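Local coordinates for monomethylamine methyltransferase MtmB1 (Methanosarcina barkeri, PDB 1NTH), which catalyses transfer of the methyl group of monomethylamine to the corrinoid cofactor of its partner protein MtmC, a step of methanogenesis from methylamine, at residues A[15-27]-A[73-86]. Sequence-based numbering, arbitrary orientation.
Sequences RAKVGEKCTQDDW and CGIYCTDTHRIVKY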
ATOM      1  N   ARG A  15     -12.188   6.370 -36.423  1.00 20.17           N
ATOM      2  CA  ARG A  15     -13.325   6.368 -37.335  1.00 19.84           C
ATOM      3  C   ARG A  15     -14.136   7.656 -37.309  1.00 21.15           C
ATOM      4  O   ARG A  15     -14.683   8.068 -38.334  1.00 21.80           O
ATOM      5  CB  ARG A  15     -14.221   5.166 -37.030  1.00 19.41           C
ATOM      6  CG  ARG A  15     -13.478   3.850 -37.169  1.00 19.58           C
ATOM      7  CD  ARG A  15     -14.348   2.640 -36.903  1.00 20.33           C
ATOM      8  NE  ARG A  15     -13.525   1.432 -36.869  1.00 21.46           N
ATOM      9  CZ  ARG A  15     -14.000   0.196 -36.761  1.00 20.52           C
ATOM     10  NH1 ARG A  15     -15.307  -0.013 -36.681  1.00 19.50           N
ATOM     11  NH2 ARG A  15     -13.160  -0.830 -36.720  1.00 22.55           N
ATOM     12  N   ALA A  16     -14.206   8.299 -36.148  1.00 19.52           N
ATOM     13  CA  ALA A  16     -14.963   9.540 -36.016  1.00 20.53           C
ATOM     14  C   ALA A  16     -14.346  10.677 -36.825  1.00 22.81           C
ATOM     15  O   ALA A  16     -15.024  11.654 -37.155  1.00 23.02           O
ATOM     16  CB  ALA A  16     -15.050   9.942 -34.551  1.00 21.84           C
ATOM     17  N   LYS A  17     -13.062  10.556 -37.142  1.00 22.50           N
ATOM     18  CA  LYS A  17     -12.377  11.597 -37.900  1.00 25.13           C
ATOM     19  C   LYS A  17     -12.566  11.458 -39.409  1.00 25.52           C
ATOM     20  O   LYS A  17     -12.454  12.442 -40.142  1.00 27.39           O
ATOM     21  CB  LYS A  17     -10.879  11.587 -37.579  1.00 25.40           C
ATOM     22  CG  LYS A  17     -10.544  11.832 -36.112  1.00 30.57           C
ATOM     23  CD  LYS A  17     -10.849  13.261 -35.685  1.00 33.38           C
ATOM     24  CE  LYS A  17      -9.875  14.249 -36.313  1.00 36.14           C
ATOM     25  NZ  LYS A  17      -8.463  13.974 -35.905  1.00 38.42           N
ATOM     26  N   VAL A  18     -12.864  10.249 -39.871  1.00 25.09           N
ATOM     27  CA  VAL A  18     -13.031  10.012 -41.303  1.00 25.88           C
ATOM     28  C   VAL A  18     -14.371   9.401 -41.701  1.00 26.00           C
ATOM     29  O   VAL A  18     -14.573   9.043 -42.864  1.00 25.84           O
ATOM     30  CB  VAL A  18     -11.910   9.098 -41.836  1.00 26.71           C
ATOM     31  CG1 VAL A  18     -10.552   9.733 -41.567  1.00 27.79           C
ATOM     32  CG2 VAL A  18     -11.995   7.726 -41.177  1.00 27.31           C
ATOM     33  N   GLY A  19     -15.283   9.284 -40.742  1.00 25.01           N
ATOM     34  CA  GLY A  19     -16.581   8.703 -41.030  1.00 25.92           C
ATOM     35  C   GLY A  19     -17.438   9.553 -41.947  1.00 26.50           C
ATOM     36  O   GLY A  19     -17.055  10.662 -42.321  1.00 26.40           O
ATOM     37  N   GLU A  20     -18.604   9.029 -42.308  1.00 27.04           N
ATOM     38  CA  GLU A  20     -19.537   9.734 -43.182  1.00 27.66           C
ATOM     39  C   GLU A  20     -19.972  11.050 -42.540  1.00 27.47           C
ATOM     40  O   GLU A  20     -20.431  11.064 -41.397  1.00 25.35           O
ATOM     41  CB  GLU A  20     -20.770   8.862 -43.430  1.00 28.96           C
ATOM     42  CG  GLU A  20     -21.693   9.374 -44.522  1.00 33.56           C
ATOM     43  CD  GLU A  20     -23.014   8.624 -44.570  1.00 36.71           C
ATOM     44  OE1 GLU A  20     -23.017   7.397 -44.343  1.00 37.89           O
ATOM     45  OE2 GLU A  20     -24.052   9.264 -44.844  1.00 38.68           O
ATOM     46  N   LYS A  21     -19.824  12.153 -43.273  1.00 27.98           N
ATOM     47  CA  LYS A  21     -20.221  13.462 -42.762  1.00 30.26           C
ATOM     48  C   LYS A  21     -21.743  13.481 -42.692  1.00 30.28           C
ATOM     49  O   LYS A  21     -22.418  12.929 -43.562  1.00 31.47           O
ATOM     50  CB  LYS A  21     -19.731  14.576 -43.688  1.00 32.35           C
ATOM     51  CG  LYS A  21     -19.066  15.736 -42.956  0.50 34.98           C
ATOM     52  CD  LYS A  21     -20.088  16.542 -42.182  0.50 36.56           C
ATOM     53  CE  LYS A  21     -19.480  17.757 -41.514  0.50 38.28           C
ATOM     54  NZ  LYS A  21     -20.567  18.561 -40.891  0.50 40.25           N
ATOM     55  N   CYS A  22     -22.282  14.136 -41.671  1.00 29.69           N
ATOM     56  CA  CYS A  22     -23.722  14.174 -41.481  1.00 30.41           C
ATOM     57  C   CYS A  22     -24.080  15.274 -40.480  1.00 29.56           C
ATOM     58  O   CYS A  22     -23.367  15.471 -39.499  1.00 30.91           O
ATOM     59  CB  CYS A  22     -24.154  12.790 -40.970  1.00 33.01           C
ATOM     60  SG  CYS A  22     -25.803  12.616 -40.293  1.00 34.89           S
ATOM     61  N   THR A  23     -25.164  16.008 -40.730  1.00 27.45           N
ATOM     62  CA  THR A  23     -25.567  17.060 -39.800  1.00 26.12           C
ATOM     63  C   THR A  23     -26.299  16.388 -38.647  1.00 24.14           C
ATOM     64  O   THR A  23     -26.799  15.273 -38.796  1.00 23.54           O
ATOM     65  CB  THR A  23     -26.516  18.091 -40.452  1.00 27.15           C
ATOM     66  OG1 THR A  23     -27.785  17.480 -40.712  1.00 28.13           O
ATOM     67  CG2 THR A  23     -25.926  18.609 -41.756  1.00 28.07           C
ATOM     68  N   GLN A  24     -26.368  17.055 -37.502  1.00 24.25           N
ATOM     69  CA  GLN A  24     -27.042  16.462 -36.358  1.00 25.03           C
ATOM     70  C   GLN A  24     -28.539  16.324 -36.621  1.00 25.10           C
ATOM     71  O   GLN A  24     -29.186  15.420 -36.092  1.00 23.15           O
ATOM     72  CB  GLN A  24     -26.786  17.278 -35.085  1.00 26.81           C
ATOM     73  CG  GLN A  24     -27.167  16.522 -33.814  1.00 30.18           C
ATOM     74  CD  GLN A  24     -26.507  17.071 -32.559  1.00 32.14           C
ATOM     75  OE1 GLN A  24     -26.718  16.554 -31.461  1.00 31.92           O
ATOM     76  NE2 GLN A  24     -25.705  18.119 -32.714  1.00 34.58           N
ATOM     77  N   ASP A  25     -29.092  17.211 -37.442  1.00 24.14           N
ATOM     78  CA  ASP A  25     -30.512  17.129 -37.771  1.00 24.59           C
ATOM     79  C   ASP A  25     -30.767  15.919 -38.659  1.00 22.70           C
ATOM     80  O   ASP A  25     -31.803  15.262 -38.538  1.00 22.97           O
ATOM     81  CB  ASP A  25     -30.984  18.404 -38.476  1.00 27.27           C
ATOM     82  CG  ASP A  25     -31.413  19.486 -37.503  1.00 31.20           C
ATOM     83  OD1 ASP A  25     -31.274  19.277 -36.280  1.00 32.64           O
ATOM     84  OD2 ASP A  25     -31.894  20.546 -37.960  1.00 34.06           O
ATOM     85  N   ASP A  26     -29.829  15.624 -39.559  1.00 21.84           N
ATOM     86  CA  ASP A  26     -29.986  14.465 -40.434  1.00 23.24           C
ATOM     87  C   ASP A  26     -30.012  13.210 -39.574  1.00 22.39           C
ATOM     88  O   ASP A  26     -30.687  12.235 -39.897  1.00 21.87           O
ATOM     89  CB  ASP A  26     -28.829  14.344 -41.432  1.00 26.44           C
ATOM     90  CG  ASP A  26     -28.888  15.387 -42.537  1.00 31.67           C
ATOM     91  OD1 ASP A  26     -30.001  15.747 -42.976  1.00 29.02           O
ATOM     92  OD2 ASP A  26     -27.805  15.829 -42.979  1.00 34.69           O
ATOM     93  N   TRP A  27     -29.267  13.243 -38.476  1.00 21.54           N
ATOM     94  CA  TRP A  27     -29.204  12.101 -37.577  1.00 21.03           C
ATOM     95  C   TRP A  27     -30.451  11.994 -36.708  1.00 19.81           C
ATOM     96  O   TRP A  27     -31.113  10.954 -36.692  1.00 20.68           O
ATOM     97  CB  TRP A  27     -27.955  12.205 -36.690  1.00 19.98           C
ATOM     98  CG  TRP A  27     -27.700  10.983 -35.844  1.00 18.65           C
ATOM     99  CD1 TRP A  27     -27.955  10.836 -34.508  1.00 19.90           C
ATOM    100  CD2 TRP A  27     -27.121   9.748 -36.281  1.00 17.72           C
ATOM    101  NE1 TRP A  27     -27.563   9.584 -34.086  1.00 17.21           N
ATOM    102  CE2 TRP A  27     -27.048   8.898 -35.153  1.00 18.28           C
ATOM    103  CE3 TRP A  27     -26.654   9.277 -37.516  1.00 18.54           C
ATOM    104  CZ2 TRP A  27     -26.526   7.601 -35.226  1.00 18.27           C
ATOM    105  CZ3 TRP A  27     -26.134   7.986 -37.589  1.00 20.20           C
ATOM    106  CH2 TRP A  27     -26.075   7.164 -36.446  1.00 20.02           C
ATOM    107  N   CYS A  73     -27.058   1.839 -38.226  1.00 22.29           N
ATOM    108  CA  CYS A  73     -26.938   3.276 -37.997  1.00 22.14           C
ATOM    109  C   CYS A  73     -25.540   3.717 -37.612  1.00 22.39           C
ATOM    110  O   CYS A  73     -24.973   4.628 -38.215  1.00 21.26           O
ATOM    111  CB  CYS A  73     -27.891   3.726 -36.892  1.00 22.88           C
ATOM    112  SG  CYS A  73     -29.630   3.630 -37.323  1.00 25.67           S
ATOM    113  N   GLY A  74     -24.992   3.066 -36.594  1.00 21.41           N
ATOM    114  CA  GLY A  74     -23.680   3.438 -36.109  1.00 20.32           C
ATOM    115  C   GLY A  74     -23.870   4.473 -35.016  1.00 18.25           C
ATOM    116  O   GLY A  74     -24.969   4.612 -34.467  1.00 19.20           O
ATOM    117  N   ILE A  75     -22.808   5.210 -34.712  1.00 18.15           N
ATOM    118  CA  ILE A  75     -22.847   6.229 -33.673  1.00 17.10           C
ATOM    119  C   ILE A  75     -22.415   7.584 -34.224  1.00 16.03           C
ATOM    120  O   ILE A  75     -21.388   7.695 -34.892  1.00 18.08           O
ATOM    121  CB  ILE A  75     -21.905   5.852 -32.500  1.00 17.05           C
ATOM    122  CG1 ILE A  75     -22.328   4.505 -31.899  1.00 16.75           C
ATOM    123  CG2 ILE A  75     -21.915   6.948 -31.449  1.00 16.32           C
ATOM    124  CD1 ILE A  75     -23.699   4.511 -31.246  1.00 16.99           C
ATOM    125  N   TYR A  76     -23.201   8.613 -33.928  1.00 17.32           N
ATOM    126  CA  TYR A  76     -22.902   9.962 -34.389  1.00 18.13           C
ATOM    127  C   TYR A  76     -21.965  10.662 -33.406  1.00 18.26           C
ATOM    128  O   TYR A  76     -22.232  10.690 -32.202  1.00 19.36           O
ATOM    129  CB  TYR A  76     -24.198  10.772 -34.500  1.00 18.52           C
ATOM    130  CG  TYR A  76     -24.019  12.144 -35.113  1.00 20.52           C
ATOM    131  CD1 TYR A  76     -23.834  12.291 -36.487  1.00 22.39           C
ATOM    132  CD2 TYR A  76     -24.018  13.290 -34.321  1.00 20.73           C
ATOM    133  CE1 TYR A  76     -23.653  13.549 -37.059  1.00 23.49           C
ATOM    134  CE2 TYR A  76     -23.836  14.556 -34.885  1.00 22.58           C
ATOM    135  CZ  TYR A  76     -23.655  14.673 -36.254  1.00 23.47           C
ATOM    136  OH  TYR A  76     -23.482  15.918 -36.823  1.00 24.80           O
ATOM    137  N   CYS A  77     -20.873  11.222 -33.916  1.00 19.05           N
ATOM    138  CA  CYS A  77     -19.930  11.954 -33.074  1.00 19.96           C
ATOM    139  C   CYS A  77     -20.238  13.440 -33.237  1.00 21.31           C
ATOM    140  O   CYS A  77     -20.075  13.998 -34.323  1.00 21.58           O
ATOM    141  CB  CYS A  77     -18.487  11.675 -33.491  1.00 22.06           C
ATOM    142  SG  CYS A  77     -17.269  12.581 -32.487  1.00 25.64           S
ATOM    143  N   THR A  78     -20.678  14.075 -32.156  1.00 22.21           N
ATOM    144  CA  THR A  78     -21.045  15.488 -32.189  1.00 23.71           C
ATOM    145  C   THR A  78     -19.920  16.467 -32.506  1.00 25.47           C
ATOM    146  O   THR A  78     -20.163  17.525 -33.090  1.00 26.34           O
ATOM    147  CB  THR A  78     -21.688  15.923 -30.857  1.00 24.91           C
ATOM    148  OG1 THR A  78     -20.777  15.669 -29.781  1.00 24.19           O
ATOM    149  CG2 THR A  78     -22.984  15.165 -30.617  1.00 25.19           C
ATOM    150  N   ASP A  79     -18.693  16.128 -32.135  1.00 24.71           N
ATOM    151  CA  ASP A  79     -17.572  17.027 -32.383  1.00 25.83           C
ATOM    152  C   ASP A  79     -17.054  17.013 -33.815  1.00 25.85           C
ATOM    153  O   ASP A  79     -16.626  18.045 -34.329  1.00 27.07           O
ATOM    154  CB  ASP A  79     -16.433  16.714 -31.412  1.00 28.38           C
ATOM    155  CG  ASP A  79     -16.821  16.977 -29.972  1.00 31.91           C
ATOM    156  OD1 ASP A  79     -17.068  18.152 -29.628  1.00 35.38           O
ATOM    157  OD2 ASP A  79     -16.892  16.011 -29.189  1.00 33.17           O
ATOM    158  N   THR A  80     -17.098  15.854 -34.461  1.00 23.92           N
ATOM    159  CA  THR A  80     -16.614  15.736 -35.831  1.00 24.03           C
ATOM    160  C   THR A  80     -17.748  15.749 -36.850  1.00 23.91           C
ATOM    161  O   THR A  80     -17.505  15.869 -38.053  1.00 23.57           O
ATOM    162  CB  THR A  80     -15.819  14.435 -36.029  1.00 24.22           C
ATOM    163  OG1 THR A  80     -16.692  13.312 -35.855  1.00 23.69           O
ATOM    164  CG2 THR A  80     -14.679  14.350 -35.024  1.00 24.62           C
ATOM    165  N   HIS A  81     -18.979  15.626 -36.364  1.00 23.63           N
ATOM    166  CA  HIS A  81     -20.151  15.604 -37.234  1.00 25.11           C
ATOM    167  C   HIS A  81     -20.048  14.469 -38.243  1.00 24.75           C
ATOM    168  O   HIS A  81     -20.475  14.600 -39.393  1.00 25.80           O
ATOM    169  CB  HIS A  81     -20.295  16.946 -37.957  1.00 27.26           C
ATOM    170  CG  HIS A  81     -20.464  18.106 -37.029  1.00 30.06           C
ATOM    171  ND1 HIS A  81     -21.613  18.309 -36.296  1.00 32.69           N
ATOM    172  CD2 HIS A  81     -19.611  19.096 -36.675  1.00 31.59           C
ATOM    173  CE1 HIS A  81     -21.461  19.376 -35.530  1.00 32.49           C
ATOM    174  NE2 HIS A  81     -20.256  19.870 -35.741  1.00 33.39           N
ATOM    175  N   ARG A  82     -19.473  13.354 -37.805  1.00 22.66           N
ATOM    176  CA  ARG A  82     -19.316  12.179 -38.652  1.00 21.59           C
ATOM    177  C   ARG A  82     -19.872  10.953 -37.934  1.00 21.18           C
ATOM    178  O   ARG A  82     -20.031  10.954 -36.709  1.00 21.43           O
ATOM    179  CB  ARG A  82     -17.843  11.961 -39.009  1.00 22.70           C
ATOM    180  CG  ARG A  82     -17.280  13.011 -39.963  1.00 23.18           C
ATOM    181  CD  ARG A  82     -15.770  12.899 -40.067  1.00 25.03           C
ATOM    182  NE  ARG A  82     -15.186  13.930 -40.927  1.00 28.16           N
ATOM    183  CZ  ARG A  82     -15.007  13.808 -42.239  1.00 29.95           C
ATOM    184  NH1 ARG A  82     -15.365  12.696 -42.864  1.00 29.16           N
ATOM    185  NH2 ARG A  82     -14.458  14.802 -42.925  1.00 30.45           N
ATOM    186  N   ILE A  83     -20.162   9.915 -38.707  1.00 20.53           N
ATOM    187  CA  ILE A  83     -20.731   8.682 -38.176  1.00 20.52           C
ATOM    188  C   ILE A  83     -19.717   7.548 -38.083  1.00 19.78           C
ATOM    189  O   ILE A  83     -18.975   7.285 -39.028  1.00 20.21           O
ATOM    190  CB  ILE A  83     -21.902   8.205 -39.065  1.00 21.86           C
ATOM    191  CG1 ILE A  83     -22.971   9.296 -39.140  1.00 21.33           C
ATOM    192  CG2 ILE A  83     -22.486   6.912 -38.513  1.00 22.29           C
ATOM    193  CD1 ILE A  83     -24.015   9.064 -40.219  1.00 24.46           C
ATOM    194  N   VAL A  84     -19.690   6.879 -36.933  1.00 19.18           N
ATOM    195  CA  VAL A  84     -18.796   5.746 -36.733  1.00 19.05           C
ATOM    196  C   VAL A  84     -19.600   4.468 -36.934  1.00 18.95           C
ATOM    197  O   VAL A  84     -20.640   4.273 -36.302  1.00 19.41           O
ATOM    198  CB  VAL A  84     -18.194   5.737 -35.311  1.00 19.13           C
ATOM    199  CG1 VAL A  84     -17.425   4.441 -35.081  1.00 19.03           C
ATOM    200  CG2 VAL A  84     -17.271   6.938 -35.134  1.00 20.84           C
ATOM    201  N   LYS A  85     -19.113   3.603 -37.816  1.00 19.86           N
ATOM    202  CA  LYS A  85     -19.775   2.341 -38.127  1.00 21.81           C
ATOM    203  C   LYS A  85     -19.017   1.140 -37.576  1.00 21.24           C
ATOM    204  O   LYS A  85     -17.788   1.109 -37.600  1.00 21.78           O
ATOM    205  CB  LYS A  85     -19.891   2.184 -39.644  1.00 24.61           C
ATOM    206  CG  LYS A  85     -20.834   3.162 -40.329  0.50 27.16           C
ATOM    207  CD  LYS A  85     -22.280   2.695 -40.258  0.50 29.56           C
ATOM    208  CE  LYS A  85     -23.195   3.634 -41.032  0.50 31.16           C
ATOM    209  NZ  LYS A  85     -24.026   2.918 -42.039  0.50 32.76           N
ATOM    210  N   TYR A  86     -19.766   0.154 -37.092  1.00 21.20           N
ATOM    211  CA  TYR A  86     -19.196  -1.082 -36.567  1.00 21.05           C
ATOM    212  C   TYR A  86     -19.491  -2.188 -37.572  1.00 21.74           C
ATOM    213  O   TYR A  86     -20.357  -2.036 -38.436  1.00 21.97           O
ATOM    214  CB  TYR A  86     -19.868  -1.493 -35.254  1.00 20.15           C
ATOM    215  CG  TYR A  86     -19.792  -0.492 -34.133  1.00 21.19           C
ATOM    216  CD1 TYR A  86     -20.948   0.105 -33.630  1.00 21.07           C
ATOM    217  CD2 TYR A  86     -18.573  -0.162 -33.550  1.00 22.16           C
ATOM    218  CE1 TYR A  86     -20.890   0.999 -32.570  1.00 22.07           C
ATOM    219  CE2 TYR A  86     -18.504   0.732 -32.491  1.00 23.47           C
ATOM    220  CZ  TYR A  86     -19.666   1.310 -32.005  1.00 23.47           C
ATOM    221  OH  TYR A  86     -19.600   2.197 -30.958  1.00 24.96           O
TER
HETATM  222  O   HOH W   1     -19.406   6.302 -41.534  1.00 27.15           O
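Trp27, at the start of helix 24-42, lays its indole against Tyr76 of strand 75-77. Tyr76 CB sits 3.4 Å from the centroid of the five-membered ring, almost on its normal, a CH-pi contact; the two rings, 26° apart in plane, are slid so far that they barely overlap. Ile83 CD1 packs 3.5 Å from Trp27 CZ3, while the indole NH bonds to Glu235 O. With CG anti to the backbone N (chi1 -174°), the phenol of Tyr76 runs past the indole to the turn before the helix, where its OH donates to Cys22 O (2.7 Å) and accepts from His81 ND1 in the imidazole plane. A phenylalanine here would probably leave Cys22 O and His81 ND1 without their shared hydroxyl partner.

Residues 20-21 form a short, weakly bonded edge strand antiparallel to 82-84, tied by Ile83 N to Glu20 O and Cys22 N to His81 O. Lacking a side chain, Gly19 can bring CA within 3.4 Å of Ile83 O. Arg82, extended to NE, then turned at chi4 (-89°), carries NH1 to Gly19 O (2.7 Å), in the carbonyl plane; Thr80 OG1 donates to Ala16 O (2.7 Å) in the last turn of helix 9-18. The small Ala16 lets the helix approach Val84 and Cys77 closely. Conversely, Arg15 NH1 reaches Lys85 O (2.9 Å), its NH2 pairing with Glu90. Thr80, Arg82 and Tyr76 thus satisfy backbone carbonyls between the helices, fastening this N-terminal segment to the small sheet beside the TIM barrel.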